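Local coordinates for putative membrane protein mmpL11 (PDB 4Y0L) that probably takes part in exporting substrates across the mycobacterial envelope as an RND-family membrane transporter, of which this is a periplasmic domain, at residues T21-V35 against D67-A80. Numbering follows the deposited sequence.
Sequences TIAAIRHRIAQAPNV and DTITWMRTQLPRVA
Helices 21-29 and 67-80 pack side by side on the four-stranded sheet of this periplasmic domain, their segment axes 156° apart in direction and 9.1 Å apart at closest approach. R28 is the knob of the interface, sitting among W71, Q75, L76 and V79. The R28 chain leaves with its CG opposite the backbone N and bends at chi2, which lays CB and CG against L76 CD2; W71 CZ2 lies over one guanidinium face, the planes 73° apart. R28 NH2 donates to Q75 OE1 (3.2 Å, 150° at the hydrogen), which R78 NE reaches from the opposite face of the amide, and R28 NH1 donates to Q31 OE1.

The two-ring indole of W71 is long enough for A32 CA and P33 CD to sit over separate rings of one face, each 3.8 Å from its centroid in a CH-pi contact; Q75 CG covers the other face.

Toward the sheet the chains are apolar: I29 CG1 meets L76 CD1 at 3.8 Å, the unbranched, extended M72 brings CE to I29 CG2, A32 CB and V35 CG2, and I25 and I29 continue onto L52. Such helix pairing over one sheet face typifies a beta-alpha-beta-beta-alpha-beta, ferredoxin-like sandwich.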
ATOM      1  N   THR A  21      -0.123   1.078   9.804  1.00 12.00           N
ATOM      2  CA  THR A  21       0.386   1.803   8.650  1.00 15.17           C
ATOM      3  C   THR A  21      -0.096   1.141   7.368  1.00 13.00           C
ATOM      4  O   THR A  21      -0.474   1.816   6.415  1.00 14.07           O
ATOM      5  CB  THR A  21       1.920   1.863   8.653  1.00 18.72           C
ATOM      6  OG1 THR A  21       2.368   2.470   9.872  1.00 27.95           O
ATOM      7  CG2 THR A  21       2.433   2.672   7.463  1.00 18.59           C
ATOM      8  N   ILE A  22      -0.071  -0.185   7.349  1.00 13.65           N
ATOM      9  CA  ILE A  22      -0.574  -0.935   6.210  1.00 14.21           C
ATOM     10  C   ILE A  22      -2.084  -0.752   6.098  1.00 24.65           C
ATOM     11  O   ILE A  22      -2.626  -0.645   4.995  1.00 22.08           O
ATOM     12  CB  ILE A  22      -0.231  -2.435   6.325  1.00 13.64           C
ATOM     13  CG1 ILE A  22       1.283  -2.631   6.220  1.00 21.15           C
ATOM     14  CG2 ILE A  22      -0.929  -3.233   5.233  1.00 17.31           C
ATOM     15  CD1 ILE A  22       1.754  -4.043   6.522  1.00 25.95           C
ATOM     16  N   ALA A  23      -2.760  -0.720   7.243  1.00 17.52           N
ATOM     17  CA  ALA A  23      -4.211  -0.548   7.271  1.00 25.52           C
ATOM     18  C   ALA A  23      -4.606   0.847   6.793  1.00 16.70           C
ATOM     19  O   ALA A  23      -5.624   1.016   6.122  1.00 26.86           O
ATOM     20  CB  ALA A  23      -4.744  -0.800   8.671  1.00 22.62           C
ATOM     21  N   ALA A  24      -3.794   1.840   7.138  1.00 15.31           N
ATOM     22  CA  ALA A  24      -4.057   3.221   6.734  1.00 16.75           C
ATOM     23  C   ALA A  24      -3.860   3.390   5.232  1.00 17.62           C
ATOM     24  O   ALA A  24      -4.659   4.041   4.565  1.00 19.45           O
ATOM     25  CB  ALA A  24      -3.154   4.182   7.497  1.00 16.65           C
ATOM     26  N   ILE A  25      -2.789   2.804   4.708  1.00 16.86           N
ATOM     27  CA  ILE A  25      -2.510   2.854   3.276  1.00 18.27           C
ATOM     28  C   ILE A  25      -3.611   2.140   2.504  1.00 18.75           C
ATOM     29  O   ILE A  25      -4.079   2.627   1.477  1.00 28.28           O
ATOM     30  CB  ILE A  25      -1.141   2.217   2.949  1.00 17.29           C
ATOM     31  CG1 ILE A  25      -0.016   3.064   3.543  1.00 27.35           C
ATOM     32  CG2 ILE A  25      -0.938   2.093   1.441  1.00 25.29           C
ATOM     33  CD1 ILE A  25       1.301   2.340   3.664  1.00 16.45           C
ATOM     34  N   ARG A  26      -4.019   0.981   3.009  1.00 18.01           N
ATOM     35  CA  ARG A  26      -5.064   0.187   2.381  1.00 19.01           C
ATOM     36  C   ARG A  26      -6.376   0.967   2.294  1.00 21.69           C
ATOM     37  O   ARG A  26      -7.056   0.949   1.268  1.00 24.36           O
ATOM     38  CB  ARG A  26      -5.263  -1.111   3.162  1.00 25.21           C
ATOM     39  CG  ARG A  26      -6.331  -2.023   2.592  1.00 33.90           C
ATOM     40  CD  ARG A  26      -6.203  -3.435   3.145  1.00 43.68           C
ATOM     41  NE  ARG A  26      -7.185  -4.348   2.559  1.00 44.24           N
ATOM     42  CZ  ARG A  26      -8.280  -4.794   3.173  1.00 39.18           C
ATOM     43  NH1 ARG A  26      -8.562  -4.432   4.420  1.00 34.53           N
ATOM     44  NH2 ARG A  26      -9.098  -5.620   2.536  1.00 32.35           N
ATOM     45  N   HIS A  27      -6.713   1.660   3.376  1.00 30.26           N
ATOM     46  CA  HIS A  27      -7.942   2.445   3.451  1.00 25.88           C
ATOM     47  C   HIS A  27      -7.939   3.624   2.479  1.00 29.78           C
ATOM     48  O   HIS A  27      -8.980   3.985   1.928  1.00 34.53           O
ATOM     49  CB  HIS A  27      -8.146   2.945   4.883  1.00 34.46           C
ATOM     50  CG  HIS A  27      -9.288   3.899   5.039  1.00 43.27           C
ATOM     51  ND1 HIS A  27      -9.119   5.268   5.028  1.00 51.28           N
ATOM     52  CD2 HIS A  27     -10.611   3.685   5.223  1.00 38.75           C
ATOM     53  CE1 HIS A  27     -10.291   5.854   5.192  1.00 46.01           C
ATOM     54  NE2 HIS A  27     -11.213   4.916   5.312  1.00 40.98           N
ATOM     55  N   ARG A  28      -6.772   4.227   2.269  1.00 23.23           N
ATOM     56  CA  ARG A  28      -6.661   5.362   1.361  1.00 25.16           C
ATOM     57  C   ARG A  28      -6.735   4.903  -0.095  1.00 26.30           C
ATOM     58  O   ARG A  28      -7.259   5.613  -0.953  1.00 28.59           O
ATOM     59  CB  ARG A  28      -5.357   6.124   1.605  1.00 24.51           C
ATOM     60  CG  ARG A  28      -5.303   7.497   0.944  1.00 26.85           C
ATOM     61  CD  ARG A  28      -6.191   8.498   1.666  1.00 37.89           C
ATOM     62  NE  ARG A  28      -6.171   9.821   1.039  1.00 40.13           N
ATOM     63  CZ  ARG A  28      -7.194  10.385   0.396  1.00 44.55           C
ATOM     64  NH1 ARG A  28      -8.363   9.764   0.280  1.00 46.70           N
ATOM     65  NH2 ARG A  28      -7.049  11.591  -0.133  1.00 35.97           N
ATOM     66  N   ILE A  29      -6.204   3.715  -0.367  1.00 25.05           N
ATOM     67  CA  ILE A  29      -6.273   3.131  -1.703  1.00 26.39           C
ATOM     68  C   ILE A  29      -7.727   2.902  -2.103  1.00 29.70           C
ATOM     69  O   ILE A  29      -8.115   3.164  -3.240  1.00 39.79           O
ATOM     70  CB  ILE A  29      -5.495   1.795  -1.775  1.00 30.49           C
ATOM     71  CG1 ILE A  29      -3.992   2.056  -1.681  1.00 23.97           C
ATOM     72  CG2 ILE A  29      -5.798   1.046  -3.078  1.00 26.74           C
ATOM     73  CD1 ILE A  29      -3.165   0.816  -1.407  1.00 22.47           C
ATOM     74  N   ALA A  30      -8.528   2.415  -1.160  1.00 27.55           N
ATOM     75  CA  ALA A  30      -9.930   2.114  -1.422  1.00 29.55           C
ATOM     76  C   ALA A  30     -10.724   3.374  -1.755  1.00 31.99           C
ATOM     77  O   ALA A  30     -11.813   3.295  -2.325  1.00 34.40           O
ATOM     78  CB  ALA A  30     -10.546   1.407  -0.229  1.00 28.62           C
ATOM     79  N   GLN A  31     -10.178   4.531  -1.395  1.00 33.65           N
ATOM     80  CA  GLN A  31     -10.821   5.811  -1.674  1.00 34.25           C
ATOM     81  C   GLN A  31     -10.432   6.360  -3.044  1.00 36.08           C
ATOM     82  O   GLN A  31     -11.023   7.330  -3.520  1.00 40.70           O
ATOM     83  CB  GLN A  31     -10.465   6.827  -0.589  1.00 33.57           C
ATOM     84  CG  GLN A  31     -11.332   6.730   0.655  1.00 41.20           C
ATOM     85  CD  GLN A  31     -10.793   7.551   1.811  1.00 45.96           C
ATOM     86  OE1 GLN A  31      -9.664   8.042   1.767  1.00 36.51           O
ATOM     87  NE2 GLN A  31     -11.602   7.708   2.853  1.00 43.79           N
ATOM     88  N   ALA A  32      -9.437   5.743  -3.673  1.00 34.98           N
ATOM     89  CA  ALA A  32      -8.959   6.195  -4.975  1.00 36.91           C
ATOM     90  C   ALA A  32     -10.059   6.081  -6.033  1.00 46.88           C
ATOM     91  O   ALA A  32     -10.983   5.280  -5.887  1.00 40.19           O
ATOM     92  CB  ALA A  32      -7.736   5.393  -5.393  1.00 38.00           C
ATOM     93  N   PRO A  33      -9.966   6.891  -7.102  1.00 50.27           N
ATOM     94  CA  PRO A  33     -10.978   6.845  -8.164  1.00 56.02           C
ATOM     95  C   PRO A  33     -11.077   5.478  -8.833  1.00 59.52           C
ATOM     96  O   PRO A  33     -10.062   4.822  -9.053  1.00 67.85           O
ATOM     97  CB  PRO A  33     -10.491   7.903  -9.164  1.00 63.02           C
ATOM     98  CG  PRO A  33      -9.050   8.122  -8.841  1.00 60.53           C
ATOM     99  CD  PRO A  33      -8.937   7.910  -7.370  1.00 51.65           C
ATOM    100  N   ASN A  34     -12.301   5.046  -9.122  1.00 48.47           N
ATOM    101  CA  ASN A  34     -12.543   3.806  -9.855  1.00 53.78           C
ATOM    102  C   ASN A  34     -12.038   2.541  -9.145  1.00 55.68           C
ATOM    103  O   ASN A  34     -12.115   1.446  -9.701  1.00 54.39           O
ATOM    104  CB  ASN A  34     -11.912   3.898 -11.250  1.00 68.75           C
ATOM    105  CG  ASN A  34     -12.362   5.131 -12.014  1.00 61.97           C
ATOM    106  OD1 ASN A  34     -13.473   5.624 -11.816  1.00 57.19           O
ATOM    107  ND2 ASN A  34     -11.502   5.635 -12.894  1.00 64.69           N
ATOM    108  N   VAL A  35     -11.523   2.689  -7.926  1.00 44.86           N
ATOM    109  CA  VAL A  35     -11.136   1.543  -7.104  1.00 39.92           C
ATOM    110  C   VAL A  35     -12.377   0.998  -6.408  1.00 40.35           C
ATOM    111  O   VAL A  35     -13.203   1.769  -5.922  1.00 43.99           O
ATOM    112  CB  VAL A  35     -10.053   1.929  -6.062  1.00 48.28           C
ATOM    113  CG1 VAL A  35     -10.001   0.938  -4.901  1.00 36.69           C
ATOM    114  CG2 VAL A  35      -8.694   2.011  -6.727  1.00 38.86           C
ATOM    115  N   ASP A  67      -5.244   7.803 -14.187  1.00 73.16           N
ATOM    116  CA  ASP A  67      -5.664   8.762 -13.167  1.00 68.34           C
ATOM    117  C   ASP A  67      -5.536   8.199 -11.755  1.00 67.95           C
ATOM    118  O   ASP A  67      -5.391   8.951 -10.793  1.00 61.79           O
ATOM    119  CB  ASP A  67      -7.108   9.207 -13.417  1.00 72.41           C
ATOM    120  CG  ASP A  67      -7.196  10.555 -14.116  1.00 84.66           C
ATOM    121  OD1 ASP A  67      -6.271  10.898 -14.882  1.00 81.79           O
ATOM    122  OD2 ASP A  67      -8.196  11.271 -13.898  1.00 91.30           O
ATOM    123  N   THR A  68      -5.586   6.877 -11.632  1.00 69.36           N
ATOM    124  CA  THR A  68      -5.490   6.235 -10.328  1.00 67.48           C
ATOM    125  C   THR A  68      -4.056   6.210  -9.813  1.00 61.03           C
ATOM    126  O   THR A  68      -3.802   6.546  -8.656  1.00 59.20           O
ATOM    127  CB  THR A  68      -6.026   4.795 -10.373  1.00 68.96           C
ATOM    128  OG1 THR A  68      -5.321   4.047 -11.371  1.00 87.14           O
ATOM    129  CG2 THR A  68      -7.501   4.804 -10.692  1.00 62.42           C
ATOM    130  N   ILE A  69      -3.121   5.813 -10.670  1.00 56.25           N
ATOM    131  CA  ILE A  69      -1.720   5.704 -10.273  1.00 58.78           C
ATOM    132  C   ILE A  69      -1.177   7.067  -9.845  1.00 53.81           C
ATOM    133  O   ILE A  69      -0.506   7.177  -8.820  1.00 48.43           O
ATOM    134  CB  ILE A  69      -0.851   5.117 -11.417  1.00 54.07           C
ATOM    135  CG1 ILE A  69      -0.917   3.588 -11.417  1.00 51.03           C
ATOM    136  CG2 ILE A  69       0.619   5.509 -11.262  1.00 50.42           C
ATOM    137  CD1 ILE A  69      -2.302   3.004 -11.566  1.00 54.23           C
ATOM    138  N   THR A  70      -1.470   8.100 -10.629  1.00 51.24           N
ATOM    139  CA  THR A  70      -0.997   9.446 -10.315  1.00 55.21           C
ATOM    140  C   THR A  70      -1.636   9.946  -9.022  1.00 49.79           C
ATOM    141  O   THR A  70      -1.005  10.656  -8.239  1.00 49.25           O
ATOM    142  CB  THR A  70      -1.296  10.442 -11.461  1.00 66.81           C
ATOM    143  OG1 THR A  70      -0.774  11.734 -11.125  1.00 68.54           O
ATOM    144  CG2 THR A  70      -2.793  10.557 -11.721  1.00 66.55           C
ATOM    145  N   TRP A  71      -2.890   9.563  -8.802  1.00 48.89           N
ATOM    146  CA  TRP A  71      -3.603   9.925  -7.584  1.00 46.73           C
ATOM    147  C   TRP A  71      -2.941   9.280  -6.368  1.00 51.44           C
ATOM    148  O   TRP A  71      -2.711   9.935  -5.353  1.00 58.36           O
ATOM    149  CB  TRP A  71      -5.070   9.499  -7.681  1.00 46.77           C
ATOM    150  CG  TRP A  71      -5.903   9.901  -6.503  1.00 44.97           C
ATOM    151  CD1 TRP A  71      -6.714  10.993  -6.411  1.00 46.50           C
ATOM    152  CD2 TRP A  71      -6.015   9.210  -5.251  1.00 46.99           C
ATOM    153  NE1 TRP A  71      -7.322  11.028  -5.180  1.00 44.18           N
ATOM    154  CE2 TRP A  71      -6.910   9.947  -4.449  1.00 41.02           C
ATOM    155  CE3 TRP A  71      -5.444   8.044  -4.731  1.00 46.81           C
ATOM    156  CZ2 TRP A  71      -7.248   9.555  -3.156  1.00 37.95           C
ATOM    157  CZ3 TRP A  71      -5.781   7.658  -3.444  1.00 35.76           C
ATOM    158  CH2 TRP A  71      -6.675   8.412  -2.672  1.00 35.31           C
ATOM    159  N   MET A  72      -2.632   7.992  -6.482  1.00 53.41           N
ATOM    160  CA  MET A  72      -2.012   7.250  -5.391  1.00 43.91           C
ATOM    161  C   MET A  72      -0.610   7.769  -5.078  1.00 44.50           C
ATOM    162  O   MET A  72      -0.249   7.938  -3.913  1.00 37.30           O
ATOM    163  CB  MET A  72      -1.947   5.762  -5.735  1.00 41.76           C
ATOM    164  CG  MET A  72      -3.297   5.070  -5.729  1.00 48.31           C
ATOM    165  SD  MET A  72      -3.170   3.307  -6.065  1.00 58.86           S
ATOM    166  CE  MET A  72      -4.896   2.887  -6.290  1.00 42.00           C
ATOM    167  N   ARG A  73       0.173   8.026  -6.120  1.00 53.38           N
ATOM    168  CA  ARG A  73       1.536   8.520  -5.950  1.00 49.96           C
ATOM    169  C   ARG A  73       1.566   9.899  -5.293  1.00 46.84           C
ATOM    170  O   ARG A  73       2.605  10.337  -4.802  1.00 45.03           O
ATOM    171  CB  ARG A  73       2.250   8.571  -7.302  1.00 47.00           C
ATOM    172  CG  ARG A  73       2.664   7.205  -7.820  1.00 50.59           C
ATOM    173  CD  ARG A  73       3.165   7.272  -9.251  1.00 51.45           C
ATOM    174  NE  ARG A  73       3.684   5.981  -9.694  1.00 59.42           N
ATOM    175  CZ  ARG A  73       3.908   5.653 -10.963  1.00 57.12           C
ATOM    176  NH1 ARG A  73       3.654   6.518 -11.937  1.00 55.78           N
ATOM    177  NH2 ARG A  73       4.383   4.452 -11.258  1.00 54.05           N
ATOM    178  N   THR A  74       0.419  10.570  -5.287  1.00 42.41           N
ATOM    179  CA  THR A  74       0.297  11.897  -4.698  1.00 47.63           C
ATOM    180  C   THR A  74      -0.224  11.834  -3.264  1.00 46.14           C
ATOM    181  O   THR A  74       0.154  12.651  -2.424  1.00 58.48           O
ATOM    182  CB  THR A  74      -0.650  12.787  -5.535  1.00 54.67           C
ATOM    183  OG1 THR A  74      -0.161  12.883  -6.880  1.00 61.12           O
ATOM    184  CG2 THR A  74      -0.760  14.187  -4.941  1.00 46.85           C
ATOM    185  N   GLN A  75      -1.082  10.855  -2.991  1.00 41.50           N
ATOM    186  CA  GLN A  75      -1.843  10.822  -1.743  1.00 38.84           C
ATOM    187  C   GLN A  75      -1.307   9.832  -0.711  1.00 33.05           C
ATOM    188  O   GLN A  75      -1.398  10.077   0.491  1.00 36.77           O
ATOM    189  CB  GLN A  75      -3.306  10.489  -2.047  1.00 44.19           C
ATOM    190  CG  GLN A  75      -4.004  11.525  -2.907  1.00 44.68           C
ATOM    191  CD  GLN A  75      -4.104  12.874  -2.228  1.00 56.25           C
ATOM    192  OE1 GLN A  75      -4.323  12.959  -1.020  1.00 41.36           O
ATOM    193  NE2 GLN A  75      -3.935  13.940  -3.004  1.00 55.20           N
ATOM    194  N   LEU A  76      -0.759   8.715  -1.176  1.00 30.89           N
ATOM    195  CA  LEU A  76      -0.336   7.647  -0.275  1.00 35.47           C
ATOM    196  C   LEU A  76       0.939   7.956   0.520  1.00 26.40           C
ATOM    197  O   LEU A  76       1.092   7.462   1.639  1.00 26.74           O
ATOM    198  CB  LEU A  76      -0.141   6.349  -1.062  1.00 35.34           C
ATOM    199  CG  LEU A  76      -1.377   5.816  -1.798  1.00 33.59           C
ATOM    200  CD1 LEU A  76      -1.077   4.459  -2.414  1.00 29.61           C
ATOM    201  CD2 LEU A  76      -2.597   5.727  -0.889  1.00 27.45           C
ATOM    202  N   PRO A  77       1.865   8.753  -0.047  1.00 28.72           N
ATOM    203  CA  PRO A  77       3.057   9.090   0.744  1.00 32.53           C
ATOM    204  C   PRO A  77       2.735   9.794   2.063  1.00 25.49           C
ATOM    205  O   PRO A  77       3.421   9.537   3.054  1.00 23.18           O
ATOM    206  CB  PRO A  77       3.845  10.015  -0.187  1.00 31.24           C
ATOM    207  CG  PRO A  77       3.436   9.605  -1.548  1.00 33.62           C
ATOM    208  CD  PRO A  77       1.990   9.220  -1.439  1.00 32.42           C
ATOM    209  N   ARG A  78       1.722  10.657   2.077  1.00 33.92           N
ATOM    210  CA  ARG A  78       1.304  11.316   3.316  1.00 27.31           C
ATOM    211  C   ARG A  78       0.973  10.272   4.367  1.00 24.48           C
ATOM    212  O   ARG A  78       1.335  10.398   5.536  1.00 30.34           O
ATOM    213  CB  ARG A  78       0.069  12.199   3.115  1.00 38.48           C
ATOM    214  CG  ARG A  78      -0.034  12.972   1.813  1.00 60.78           C
ATOM    215  CD  ARG A  78      -1.270  13.861   1.880  1.00 62.51           C
ATOM    216  NE  ARG A  78      -1.764  14.297   0.577  1.00 60.56           N
ATOM    217  CZ  ARG A  78      -1.146  15.173  -0.210  1.00 57.29           C
ATOM    218  NH1 ARG A  78       0.016  15.698   0.155  1.00 55.25           N
ATOM    219  NH2 ARG A  78      -1.685  15.513  -1.372  1.00 77.65           N
ATOM    220  N   VAL A  79       0.267   9.240   3.919  1.00 24.03           N
ATOM    221  CA  VAL A  79      -0.283   8.212   4.788  1.00 27.85           C
ATOM    222  C   VAL A  79       0.785   7.228   5.254  1.00 22.92           C
ATOM    223  O   VAL A  79       0.692   6.674   6.346  1.00 28.09           O
ATOM    224  CB  VAL A  79      -1.411   7.442   4.056  1.00 23.83           C
ATOM    225  CG1 VAL A  79      -1.979   6.332   4.923  1.00 28.57           C
ATOM    226  CG2 VAL A  79      -2.511   8.402   3.634  1.00 28.00           C
ATOM    227  N   ALA A  80       1.800   7.018   4.422  1.00 28.99           N
ATOM    228  CA  ALA A  80       2.805   5.995   4.691  1.00 25.46           C
ATOM    229  C   ALA A  80       3.831   6.466   5.719  1.00 17.25           C
ATOM    230  O   ALA A  80       4.376   5.662   6.474  1.00 20.72           O
ATOM    231  CB  ALA A  80       3.495   5.596   3.403  1.00 19.33           C
TER